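Local coordinates for Rep protein (Adeno-associated virus - 5, PDB 1M55) that probably nicks viral DNA at its replication origin as a metal-dependent endonuclease of the rolling-circle type, initiating replication of the viral genome, at residues Q159-A165 against L177-R182. Sequence-based numbering, arbitrary orientation.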
loop_
_atom_site.group_PDB
_atom_site.type_symbol
_atom_site.label_atom_id
_atom_site.label_comp_id
_atom_site.label_asym_id
_atom_site.label_seq_id
_atom_site.Cartn_x
_atom_site.Cartn_y
_atom_site.Cartn_z
ATOM N N GLN A 159 -15.453 1.128 4.075
ATOM C CA GLN A 159 -15.527 2.152 3.034
ATOM C C GLN A 159 -16.171 3.410 3.613
ATOM O O GLN A 159 -17.028 3.319 4.494
ATOM C CB GLN A 159 -16.336 1.640 1.842
ATOM C CG GLN A 159 -15.714 0.436 1.158
ATOM C CD GLN A 159 -16.469 0.029 -0.084
ATOM O OE1 GLN A 159 -17.435 -0.729 -0.018
ATOM N NE2 GLN A 159 -16.039 0.535 -1.228
ATOM N N PRO A 160 -15.801 4.599 3.107
ATOM C CA PRO A 160 -14.837 4.869 2.034
ATOM C C PRO A 160 -13.354 4.921 2.425
ATOM O O PRO A 160 -12.501 5.098 1.550
ATOM C CB PRO A 160 -15.311 6.212 1.493
ATOM C CG PRO A 160 -15.743 6.910 2.739
ATOM C CD PRO A 160 -16.515 5.837 3.481
ATOM N N GLU A 161 -13.029 4.800 3.714
ATOM C CA GLU A 161 -11.618 4.822 4.110
ATOM C C GLU A 161 -10.900 3.678 3.395
ATOM O O GLU A 161 -9.831 3.869 2.814
ATOM C CB GLU A 161 -11.435 4.678 5.621
ATOM C CG GLU A 161 -9.960 4.753 6.018
ATOM C CD GLU A 161 -9.711 4.630 7.507
ATOM O OE1 GLU A 161 -10.679 4.592 8.293
ATOM O OE2 GLU A 161 -8.526 4.573 7.891
ATOM N N LEU A 162 -11.477 2.484 3.467
ATOM C CA LEU A 162 -10.914 1.327 2.782
ATOM C C LEU A 162 -11.233 1.513 1.305
ATOM O O LEU A 162 -12.396 1.701 0.936
ATOM C CB LEU A 162 -11.558 0.028 3.281
ATOM C CG LEU A 162 -11.248 -1.234 2.467
ATOM C CD1 LEU A 162 -9.758 -1.521 2.509
ATOM C CD2 LEU A 162 -12.038 -2.415 3.001
ATOM N N GLN A 163 -10.201 1.492 0.469
ATOM C CA GLN A 163 -10.376 1.649 -0.969
ATOM C C GLN A 163 -10.113 0.338 -1.709
ATOM O O GLN A 163 -10.858 -0.021 -2.623
ATOM C CB GLN A 163 -9.457 2.750 -1.495
ATOM C CG GLN A 163 -9.865 4.160 -1.083
ATOM C CD GLN A 163 -11.018 4.696 -1.907
ATOM O OE1 GLN A 163 -11.003 4.616 -3.137
ATOM N NE2 GLN A 163 -12.016 5.257 -1.240
ATOM N N TRP A 164 -9.082 -0.392 -1.289
ATOM C CA TRP A 164 -8.721 -1.661 -1.924
ATOM C C TRP A 164 -7.613 -2.309 -1.101
ATOM O O TRP A 164 -7.028 -1.669 -0.230
ATOM C CB TRP A 164 -8.199 -1.393 -3.342
ATOM C CG TRP A 164 -8.398 -2.514 -4.325
ATOM C CD1 TRP A 164 -7.516 -3.508 -4.626
ATOM C CD2 TRP A 164 -9.527 -2.703 -5.185
ATOM N NE1 TRP A 164 -8.021 -4.301 -5.631
ATOM C CE2 TRP A 164 -9.254 -3.830 -5.991
ATOM C CE3 TRP A 164 -10.741 -2.027 -5.358
ATOM C CZ2 TRP A 164 -10.151 -4.296 -6.958
ATOM C CZ3 TRP A 164 -11.636 -2.492 -6.320
ATOM C CH2 TRP A 164 -11.333 -3.616 -7.108
ATOM N N ALA A 165 -7.323 -3.576 -1.376
ATOM C CA ALA A 165 -6.253 -4.274 -0.675
ATOM C C ALA A 165 -5.787 -5.452 -1.517
ATOM O O ALA A 165 -6.547 -5.976 -2.334
ATOM C CB ALA A 165 -6.712 -4.744 0.710
ATOM N N LEU A 177 -10.660 -8.048 -0.134
ATOM C CA LEU A 177 -11.747 -7.279 -0.729
ATOM C C LEU A 177 -13.131 -7.709 -0.255
ATOM O O LEU A 177 -14.136 -7.443 -0.929
ATOM C CB LEU A 177 -11.673 -7.367 -2.256
ATOM C CG LEU A 177 -10.368 -6.909 -2.914
ATOM C CD1 LEU A 177 -10.460 -7.104 -4.414
ATOM C CD2 LEU A 177 -10.096 -5.453 -2.585
ATOM N N ASN A 178 -13.194 -8.350 0.907
ATOM C CA ASN A 178 -14.471 -8.806 1.432
ATOM C C ASN A 178 -14.682 -8.369 2.878
ATOM O O ASN A 178 -13.979 -8.811 3.789
ATOM C CB ASN A 178 -14.605 -10.324 1.302
ATOM C CG ASN A 178 -16.021 -10.802 1.556
ATOM O OD1 ASN A 178 -16.459 -10.900 2.702
ATOM N ND2 ASN A 178 -16.754 -11.077 0.485
ATOM N N LEU A 179 -15.654 -7.479 3.057
ATOM C CA LEU A 179 -16.025 -6.922 4.356
ATOM C C LEU A 179 -16.561 -7.969 5.331
ATOM O O LEU A 179 -16.274 -7.920 6.526
ATOM C CB LEU A 179 -17.060 -5.815 4.157
ATOM C CG LEU A 179 -16.563 -4.591 3.379
ATOM C CD1 LEU A 179 -17.735 -3.801 2.835
ATOM C CD2 LEU A 179 -15.682 -3.726 4.274
ATOM N N GLU A 180 -17.320 -8.932 4.819
ATOM C CA GLU A 180 -17.880 -9.980 5.664
ATOM C C GLU A 180 -16.747 -10.838 6.240
ATOM O O GLU A 180 -16.739 -11.162 7.431
ATOM C CB GLU A 180 -18.858 -10.830 4.854
ATOM C CG GLU A 180 -19.823 -11.634 5.694
ATOM C CD GLU A 180 -20.730 -10.771 6.554
ATOM O OE1 GLU A 180 -21.332 -9.807 6.032
ATOM O OE2 GLU A 180 -20.851 -11.068 7.756
ATOM N N GLU A 181 -15.770 -11.169 5.397
ATOM C CA GLU A 181 -14.624 -11.959 5.832
ATOM C C GLU A 181 -13.782 -11.148 6.829
ATOM O O GLU A 181 -13.272 -11.696 7.810
ATOM C CB GLU A 181 -13.784 -12.398 4.622
ATOM C CG GLU A 181 -12.474 -13.116 4.960
ATOM C CD GLU A 181 -12.649 -14.498 5.582
ATOM O OE1 GLU A 181 -13.793 -14.915 5.856
ATOM O OE2 GLU A 181 -11.623 -15.174 5.798
ATOM N N ARG A 182 -13.634 -9.847 6.579
ATOM C CA ARG A 182 -12.881 -8.983 7.488
ATOM C C ARG A 182 -13.560 -8.998 8.854
ATOM O O ARG A 182 -12.899 -9.133 9.883
ATOM C CB ARG A 182 -12.815 -7.554 6.948
ATOM C CG ARG A 182 -11.843 -7.393 5.789
ATOM C CD ARG A 182 -11.976 -6.049 5.087
ATOM N NE ARG A 182 -10.920 -5.880 4.090
ATOM C CZ ARG A 182 -9.897 -5.040 4.215
ATOM N NH1 ARG A 182 -9.789 -4.265 5.291
ATOM N NH2 ARG A 182 -8.946 -5.015 3.292
#
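Leu-162 lays its CD2 methyl squarely over the centre of the Arg-182 guanidinium, 3.6 Å from CZ, and so illustrates how an arginine can be buried against apolar side chains once its N-H groups have partners. The leucine reaches the flat group because CG lies anti to the backbone N (chi1 169°), while the arginine comes to meet it from the opposite direction on a chain extended from CG to NE. Ala-165, on the same strand, closes in from the guanidinium's edge, its CB 3.4 Å from NH2 and in the plane. The polar rim is bonded outside the two segments: NE to the carbonyl of Ala-175, NH2 to that of Ala-176 and to Gln-80 OE1. A second tight spot is a CH-pi contact on Trp-164, which with Gln-163 forms a classic beta bulge opposite Phe-81 of strand 77-83. Leu-177 CD2 sits 3.6 Å from the centroid of its five-membered ring, only 2° off the normal; CD1 rests 3.8 Å from CZ2, and CD2 also touches the Ala-165 backbone, 3.6 Å from its N.

Packing is looser at the other end. There Leu-179, in the first turn of helix 179-191, brings CD2 to 4.1 Å from CD2 of Leu-162, and its CD1 approaches partly exposed Gln-159 at OE1, which is hydrogen-bonded to Asn-44. Asn-178 N-caps the helix through OD1, which accepts from Glu-181 N. Methyl groups packed on one another, on an indole face and on a guanidinium face thus join the helix start to an edge strand of the nuclease sheet. Hydrogen bonds from NE and NH2 fix the rotation of the guanidinium, whose positive charge is probably stabilised by those three oxygens.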